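Local coordinates for protein monoacylglycerol lipase (PDB 6QE2) that probably hydrolyses monoacylglycerols to free fatty acids and glycerol, as an archaeal serine hydrolase of the alpha/beta-hydrolase fold, at residues Gly23-Arg28 and Ile160-Val165; Pro49-Ser54 and Leu164-Ile169. One frame throughout, in Å; residues are numbered along the deposited sequence.

Contact 1: residues Gly23-Arg28 and Ile160-Val165; sequences GEHSGR and IEDPLV
H25 NE2 donates to D162 OD2 at 3.0 Å, a nearly straight bond (172° at the hydrogen) that runs in the imidazole plane and reaches the oxygen on its syn side, with ring and carboxylate planes standing 81° apart. The other carboxylate oxygen, OD1, takes the backbone N-H of L164 at 2.9 Å, closing an Asx turn just past helix 153-161, so D162 is held at both oxygens. With CG between the backbone N and the carbonyl carbon (chi1 58°), H25 points its ring at the 162-165 turn. L164 CB lies over one face, 3.8 Å from the ring centroid, a CH-pi contact; R28 CG covers the opposite face toward the rim. Further along, V165 CA sits 3.2 Å from G23 O in a CH...O contact, and CG1 rests against the same oxygen. A water donates to both E24 O and L164 O, bridging the backbones. R28 NH1 is shared between E24 OE1 and E234 OE2, salt bridges to both, while E24 OE2 bonds to Y29 OH. The carboxylate would probably favour a proton on H25 NE2, and the straight in-plane bond, with L164 CB and R28 CG on opposite faces, would limit the ring's rotation.

Contact 2: residues Pro49-Ser54 and Leu164-Ile169; sequences PGHGKS and LVHDRI
The H51 ring carries H166 NE2 over one face, 3.6 Å above the plane and shifted toward the rim, while at its edge ND1 donates to P49 O at 3.0 Å, almost in the ring plane and nearly straight (170°). That bond comes from above the P49 carbonyl plane, and it fixes the rotation of H51, whose ring also meets that of H20. The H166 ring is held at its own edge: R168 N donates in plane to ND1 at 3.0 Å. With ND1 an acceptor, NE2 carries the hydrogen and makes a weak, bent bond to G50 O (3.0 Å, 129° at the hydrogen). The two imidazoles meet obliquely, centroids 4.8 Å apart, and their side chains cross at about a right angle. H166 gets there with CG wedged between its backbone N and carbonyl carbon (chi1 64°), which swings the ring out of the 164-169 chain and over the 49-54 loop.

Beyond the rings, G52 and L164 are the closest backbone pair. L164 CD2 packs against G52 O at 3.8 Å, an oxygen that R58 NH1 hydrogen-bonds, and L164 CD1 meets the aliphatic CG of K53. G52 N gives its hydrogen to a water (2.8 Å from G52 N) that in turn donates to L164 O, bridging the two backbones. G52 takes the second position of a type II' turn from H51 to S54, closed by S54 N to H51 O, and its positive phi suits glycine.

Past H166 the chain enters strand 168-170, which pairs antiparallel with 139-141. The G-H-G-K-S run is consistent with the G-x-G-x-S signature found after this strand in many alpha/beta hydrolases, monoglyceride lipases among them, and the arrangement joins this loop after strand 42-46 of the main sheet to what is probably the cap.

Contacts 1 and 2 lie about 8 Å apart, centre to centre, and share L164 and V165. Along the chain come 23-28, then 49-54, then 160-169 more than 100 residues later. The two loops follow strands 15-19 and 42-46, neighbours in the main sheet; both meet the linker between helix 153-161 and strand 168-170, which comes in the chain between strands 106-110 and 195-200, where the cap of alpha/beta hydrolases is usually inserted. The loops also touch each other, H25 CB packing on G52 CA. One water, bonded to E24 O, G52 N and L164 O, belongs to both contacts. G23 O probably accepts a hydrogen bond from H166 N. Together they fasten a probable cap segment to the core, beside a bound detergent that touches I169.

Contact 1: residues Gly23-Arg28 and Ile160-Val165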
ATOM      1  N   GLY A  23       8.213  -5.840  -1.283  1.00 29.64           N
ATOM      2  CA  GLY A  23       8.889  -6.957  -0.642  1.00 25.02           C
ATOM      3  C   GLY A  23       7.982  -7.925   0.093  1.00 30.96           C
ATOM      4  O   GLY A  23       8.471  -8.959   0.561  1.00 27.58           O
ATOM      5  N   GLU A  24       6.710  -7.582   0.320  1.00 26.05           N
ATOM      6  CA  GLU A  24       5.805  -8.495   1.026  1.00 23.49           C
ATOM      7  C   GLU A  24       4.809  -9.093   0.041  1.00 27.22           C
ATOM      8  O   GLU A  24       5.140  -9.292  -1.154  1.00 24.15           O
ATOM      9  CB  GLU A  24       5.144  -7.742   2.179  1.00 23.86           C
ATOM     10  CG  GLU A  24       4.226  -6.605   1.671  1.00 26.22           C
ATOM     11  CD  GLU A  24       3.200  -6.153   2.709  1.00 27.53           C
ATOM     12  OE1 GLU A  24       3.165  -6.707   3.828  1.00 33.30           O
ATOM     13  OE2 GLU A  24       2.490  -5.178   2.411  1.00 26.62           O
ATOM     14  N   HIS A  25       3.632  -9.477   0.541  1.00 26.25           N
ATOM     15  CA  HIS A  25       2.703 -10.223  -0.302  1.00 25.84           C
ATOM     16  C   HIS A  25       1.374 -10.239   0.423  1.00 25.46           C
ATOM     17  O   HIS A  25       1.279  -9.879   1.591  1.00 23.84           O
ATOM     18  CB  HIS A  25       3.167 -11.680  -0.594  1.00 26.03           C
ATOM     19  CG  HIS A  25       3.379 -12.477   0.646  1.00 30.84           C
ATOM     20  ND1 HIS A  25       2.413 -13.332   1.155  1.00 27.90           N
ATOM     21  CD2 HIS A  25       4.411 -12.497   1.520  1.00 30.80           C
ATOM     22  CE1 HIS A  25       2.876 -13.869   2.276  1.00 34.06           C
ATOM     23  NE2 HIS A  25       4.083 -13.369   2.516  1.00 34.44           N
ATOM     24  N   SER A  26       0.329 -10.681  -0.289  1.00 24.53           N
ATOM     25  CA  SER A  26      -1.017 -10.544   0.259  1.00 27.25           C
ATOM     26  C   SER A  26      -1.303 -11.536   1.378  1.00 32.16           C
ATOM     27  O   SER A  26      -2.250 -11.324   2.143  1.00 26.67           O
ATOM     28  CB  SER A  26      -2.057 -10.691  -0.855  1.00 25.48           C
ATOM     29  OG  SER A  26      -1.978 -11.971  -1.468  1.00 28.10           O
ATOM     30  N   GLY A  27      -0.495 -12.588   1.516  1.00 28.96           N
ATOM     31  CA  GLY A  27      -0.732 -13.566   2.563  1.00 29.75           C
ATOM     32  C   GLY A  27      -0.511 -13.047   3.970  1.00 32.70           C
ATOM     33  O   GLY A  27      -0.947 -13.700   4.925  1.00 29.63           O
ATOM     34  N   ARG A  28       0.120 -11.884   4.125  1.00 28.51           N
ATOM     35  CA  ARG A  28       0.322 -11.328   5.454  1.00 28.07           C
ATOM     36  C   ARG A  28      -0.929 -10.660   6.008  1.00 34.10           C
ATOM     37  O   ARG A  28      -0.918 -10.224   7.161  1.00 36.04           O
ATOM     38  CB  ARG A  28       1.465 -10.310   5.435  1.00 30.53           C
ATOM     39  CG  ARG A  28       2.795 -10.872   4.985  1.00 27.63           C
ATOM     40  CD  ARG A  28       3.885  -9.820   5.155  1.00 22.81           C
ATOM     41  NE  ARG A  28       4.155  -9.536   6.564  1.00 28.36           N
ATOM     42  CZ  ARG A  28       4.479  -8.333   7.035  1.00 31.48           C
ATOM     43  NH1 ARG A  28       4.541  -7.295   6.216  1.00 28.60           N
ATOM     44  NH2 ARG A  28       4.726  -8.164   8.326  1.00 30.12           N
ATOM     45  N   ILE A 160      10.996 -11.539   8.847  1.00 36.57           N
ATOM     46  CA  ILE A 160      12.330 -11.978   8.498  1.00 38.46           C
ATOM     47  C   ILE A 160      12.367 -13.426   8.056  1.00 37.47           C
ATOM     48  O   ILE A 160      13.098 -13.780   7.154  1.00 40.32           O
ATOM     49  CB  ILE A 160      13.283 -11.803   9.691  1.00 44.05           C
ATOM     50  CG1 ILE A 160      13.590 -10.326   9.893  1.00 45.81           C
ATOM     51  CG2 ILE A 160      14.561 -12.583   9.470  1.00 44.64           C
ATOM     52  CD1 ILE A 160      14.001  -9.992  11.304  1.00 49.77           C
ATOM     53  N   GLU A 161      11.559 -14.254   8.692  1.00 41.52           N
ATOM     54  CA  GLU A 161      11.539 -15.674   8.384  1.00 43.21           C
ATOM     55  C   GLU A 161      10.595 -16.076   7.265  1.00 41.45           C
ATOM     56  O   GLU A 161      10.637 -17.200   6.793  1.00 44.37           O
ATOM     57  CB  GLU A 161      11.223 -16.459   9.642  1.00 44.22           C
ATOM     58  CG  GLU A 161      12.300 -16.317  10.695  1.00 49.80           C
ATOM     59  CD  GLU A 161      11.906 -16.926  12.010  1.00 63.47           C
ATOM     60  OE1 GLU A 161      10.702 -17.145  12.227  1.00 61.22           O
ATOM     61  OE2 GLU A 161      12.804 -17.187  12.827  1.00 72.18           O
ATOM     62  N   ASP A 162       9.745 -15.154   6.844  1.00 36.76           N
ATOM     63  CA  ASP A 162       8.806 -15.435   5.771  1.00 37.27           C
ATOM     64  C   ASP A 162       9.584 -15.650   4.489  1.00 38.98           C
ATOM     65  O   ASP A 162      10.265 -14.754   4.029  1.00 39.16           O
ATOM     66  CB  ASP A 162       7.849 -14.254   5.615  1.00 37.61           C
ATOM     67  CG  ASP A 162       6.642 -14.576   4.767  1.00 35.13           C
ATOM     68  OD1 ASP A 162       6.761 -15.370   3.827  1.00 34.68           O
ATOM     69  OD2 ASP A 162       5.575 -14.013   5.037  1.00 34.30           O
ATOM     70  N   PRO A 163       9.461 -16.824   3.883  1.00 35.54           N
ATOM     71  CA  PRO A 163      10.181 -17.114   2.640  1.00 37.08           C
ATOM     72  C   PRO A 163       9.674 -16.360   1.413  1.00 33.58           C
ATOM     73  O   PRO A 163      10.375 -16.314   0.419  1.00 39.81           O
ATOM     74  CB  PRO A 163       9.977 -18.618   2.457  1.00 40.34           C
ATOM     75  CG  PRO A 163       8.741 -18.923   3.203  1.00 43.86           C
ATOM     76  CD  PRO A 163       8.727 -18.001   4.372  1.00 39.17           C
ATOM     77  N   LEU A 164       8.463 -15.821   1.468  1.00 31.26           N
ATOM     78  CA  LEU A 164       7.909 -15.057   0.375  1.00 31.53           C
ATOM     79  C   LEU A 164       8.350 -13.594   0.449  1.00 29.32           C
ATOM     80  O   LEU A 164       8.215 -12.872  -0.521  1.00 33.57           O
ATOM     81  CB  LEU A 164       6.389 -15.152   0.384  1.00 33.25           C
ATOM     82  CG  LEU A 164       5.850 -16.546   0.092  1.00 31.79           C
ATOM     83  CD1 LEU A 164       4.340 -16.571   0.164  1.00 33.33           C
ATOM     84  CD2 LEU A 164       6.320 -16.995  -1.273  1.00 37.20           C
ATOM     85  N   VAL A 165       8.863 -13.166   1.604  1.00 32.08           N
ATOM     86  CA  VAL A 165       9.330 -11.794   1.762  1.00 25.47           C
ATOM     87  C   VAL A 165      10.754 -11.708   1.232  1.00 34.52           C
ATOM     88  O   VAL A 165      11.574 -12.605   1.469  1.00 36.20           O
ATOM     89  CB  VAL A 165       9.249 -11.351   3.237  1.00 28.20           C
ATOM     90  CG1 VAL A 165      10.046 -10.072   3.465  1.00 31.60           C
ATOM     91  CG2 VAL A 165       7.804 -11.143   3.647  1.00 29.74           C
TER
HETATM   92  O   HOH W   1       7.264 -10.656  -2.017  1.00 26.51           O

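Contact 2: residues Pro49-Ser54 and Leu164-Ile169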
ATOM      1  N   PRO A  49       3.646  -8.415  -9.402  1.00 24.39           N
ATOM      2  CA  PRO A  49       4.746  -9.044 -10.140  1.00 29.74           C
ATOM      3  C   PRO A  49       6.031  -8.962  -9.327  1.00 29.44           C
ATOM      4  O   PRO A  49       6.301  -7.957  -8.665  1.00 24.87           O
ATOM      5  CB  PRO A  49       4.833  -8.211 -11.422  1.00 29.98           C
ATOM      6  CG  PRO A  49       3.469  -7.603 -11.582  1.00 28.71           C
ATOM      7  CD  PRO A  49       2.954  -7.381 -10.188  1.00 27.26           C
ATOM      8  N   GLY A  50       6.806 -10.045  -9.347  1.00 25.85           N
ATOM      9  CA  GLY A  50       8.045 -10.052  -8.589  1.00 27.77           C
ATOM     10  C   GLY A  50       7.862 -10.114  -7.094  1.00 29.87           C
ATOM     11  O   GLY A  50       8.781  -9.763  -6.347  1.00 28.39           O
ATOM     12  N   HIS A  51       6.689 -10.543  -6.630  1.00 24.70           N
ATOM     13  CA  HIS A  51       6.374 -10.589  -5.212  1.00 22.49           C
ATOM     14  C   HIS A  51       5.557 -11.833  -4.915  1.00 26.50           C
ATOM     15  O   HIS A  51       4.805 -12.311  -5.767  1.00 28.40           O
ATOM     16  CB  HIS A  51       5.572  -9.363  -4.762  1.00 23.30           C
ATOM     17  CG  HIS A  51       6.381  -8.107  -4.681  1.00 25.81           C
ATOM     18  ND1 HIS A  51       6.721  -7.366  -5.791  1.00 27.71           N
ATOM     19  CD2 HIS A  51       6.913  -7.463  -3.618  1.00 22.84           C
ATOM     20  CE1 HIS A  51       7.433  -6.321  -5.417  1.00 26.98           C
ATOM     21  NE2 HIS A  51       7.562  -6.353  -4.102  1.00 24.39           N
ATOM     22  N   GLY A  52       5.715 -12.340  -3.694  1.00 26.43           N
ATOM     23  CA  GLY A  52       4.852 -13.399  -3.189  1.00 34.32           C
ATOM     24  C   GLY A  52       4.780 -14.597  -4.110  1.00 31.42           C
ATOM     25  O   GLY A  52       5.801 -15.110  -4.589  1.00 31.05           O
ATOM     26  N   LYS A  53       3.554 -15.048  -4.370  1.00 25.55           N
ATOM     27  CA  LYS A  53       3.297 -16.218  -5.201  1.00 29.83           C
ATOM     28  C   LYS A  53       3.202 -15.890  -6.683  1.00 30.06           C
ATOM     29  O   LYS A  53       2.976 -16.799  -7.493  1.00 30.04           O
ATOM     30  CB  LYS A  53       2.011 -16.908  -4.744  1.00 29.28           C
ATOM     31  CG  LYS A  53       2.040 -17.343  -3.298  1.00 29.01           C
ATOM     32  CD  LYS A  53       0.674 -17.828  -2.846  1.00 38.62           C
ATOM     33  CE  LYS A  53       0.685 -18.168  -1.369  1.00 39.03           C
ATOM     34  NZ  LYS A  53      -0.597 -18.797  -0.946  1.00 48.11           N
ATOM     35  N   SER A  54       3.348 -14.625  -7.053  1.00 28.50           N
ATOM     36  CA  SER A  54       3.347 -14.233  -8.445  1.00 28.55           C
ATOM     37  C   SER A  54       4.725 -14.476  -9.053  1.00 29.80           C
ATOM     38  O   SER A  54       5.729 -14.520  -8.340  1.00 30.75           O
ATOM     39  CB  SER A  54       2.948 -12.764  -8.570  1.00 30.18           C
ATOM     40  OG  SER A  54       1.554 -12.609  -8.337  1.00 27.76           O
ATOM     41  N   LEU A 164       8.463 -15.821   1.468  1.00 31.26           N
ATOM     42  CA  LEU A 164       7.909 -15.057   0.375  1.00 31.53           C
ATOM     43  C   LEU A 164       8.350 -13.594   0.449  1.00 29.32           C
ATOM     44  O   LEU A 164       8.215 -12.872  -0.521  1.00 33.57           O
ATOM     45  CB  LEU A 164       6.389 -15.152   0.384  1.00 33.25           C
ATOM     46  CG  LEU A 164       5.850 -16.546   0.092  1.00 31.79           C
ATOM     47  CD1 LEU A 164       4.340 -16.571   0.164  1.00 33.33           C
ATOM     48  CD2 LEU A 164       6.320 -16.995  -1.273  1.00 37.20           C
ATOM     49  N   VAL A 165       8.863 -13.166   1.604  1.00 32.08           N
ATOM     50  CA  VAL A 165       9.330 -11.794   1.762  1.00 25.47           C
ATOM     51  C   VAL A 165      10.754 -11.708   1.232  1.00 34.52           C
ATOM     52  O   VAL A 165      11.574 -12.605   1.469  1.00 36.20           O
ATOM     53  CB  VAL A 165       9.249 -11.351   3.237  1.00 28.20           C
ATOM     54  CG1 VAL A 165      10.046 -10.072   3.465  1.00 31.60           C
ATOM     55  CG2 VAL A 165       7.804 -11.143   3.647  1.00 29.74           C
ATOM     56  N   HIS A 166      11.051 -10.634   0.501  1.00 30.53           N
ATOM     57  CA  HIS A 166      12.381 -10.422  -0.050  1.00 28.99           C
ATOM     58  C   HIS A 166      12.753  -8.958   0.121  1.00 31.24           C
ATOM     59  O   HIS A 166      11.912  -8.115   0.442  1.00 27.13           O
ATOM     60  CB  HIS A 166      12.458 -10.830  -1.527  1.00 31.30           C
ATOM     61  CG  HIS A 166      11.595 -10.003  -2.430  1.00 33.71           C
ATOM     62  ND1 HIS A 166      11.952  -8.740  -2.852  1.00 29.44           N
ATOM     63  CD2 HIS A 166      10.399 -10.266  -3.008  1.00 26.84           C
ATOM     64  CE1 HIS A 166      11.012  -8.259  -3.647  1.00 28.42           C
ATOM     65  NE2 HIS A 166      10.056  -9.165  -3.752  1.00 29.40           N
ATOM     66  N   ASP A 167      14.031  -8.652  -0.112  1.00 26.20           N
ATOM     67  CA  ASP A 167      14.538  -7.295   0.055  1.00 31.20           C
ATOM     68  C   ASP A 167      14.991  -6.680  -1.264  1.00 32.64           C
ATOM     69  O   ASP A 167      15.805  -5.750  -1.268  1.00 33.63           O
ATOM     70  CB  ASP A 167      15.680  -7.280   1.075  1.00 31.12           C
ATOM     71  CG  ASP A 167      16.969  -7.886   0.536  1.00 38.38           C
ATOM     72  OD1 ASP A 167      16.916  -8.718  -0.395  1.00 39.81           O
ATOM     73  OD2 ASP A 167      18.045  -7.523   1.053  1.00 56.46           O
ATOM     74  N   ARG A 168      14.468  -7.169  -2.378  1.00 27.00           N
ATOM     75  CA  ARG A 168      14.884  -6.714  -3.695  1.00 29.89           C
ATOM     76  C   ARG A 168      14.009  -5.571  -4.181  1.00 33.18           C
ATOM     77  O   ARG A 168      12.800  -5.540  -3.928  1.00 31.80           O
ATOM     78  CB  ARG A 168      14.825  -7.856  -4.709  1.00 30.40           C
ATOM     79  CG  ARG A 168      15.605  -9.093  -4.311  1.00 37.47           C
ATOM     80  CD  ARG A 168      17.077  -8.902  -4.616  1.00 38.49           C
ATOM     81  NE  ARG A 168      17.780  -8.337  -3.475  1.00 44.27           N
ATOM     82  CZ  ARG A 168      18.956  -7.727  -3.549  1.00 41.38           C
ATOM     83  NH1 ARG A 168      19.560  -7.579  -4.721  1.00 39.94           N
ATOM     84  NH2 ARG A 168      19.518  -7.256  -2.451  1.00 41.09           N
ATOM     85  N   ILE A 169      14.630  -4.639  -4.893  1.00 27.44           N
ATOM     86  CA  ILE A 169      13.918  -3.595  -5.618  1.00 26.12           C
ATOM     87  C   ILE A 169      14.702  -3.324  -6.893  1.00 32.25           C
ATOM     88  O   ILE A 169      15.932  -3.204  -6.857  1.00 28.71           O
ATOM     89  CB  ILE A 169      13.739  -2.310  -4.781  1.00 24.40           C
ATOM     90  CG1 ILE A 169      12.944  -1.256  -5.561  1.00 26.95           C
ATOM     91  CG2 ILE A 169      15.091  -1.740  -4.324  1.00 27.60           C
ATOM     92  CD1 ILE A 169      12.552  -0.036  -4.721  1.00 26.36           C
TER
HETATM   93  O   HOH W   1       7.264 -10.656  -2.017  1.00 26.51           O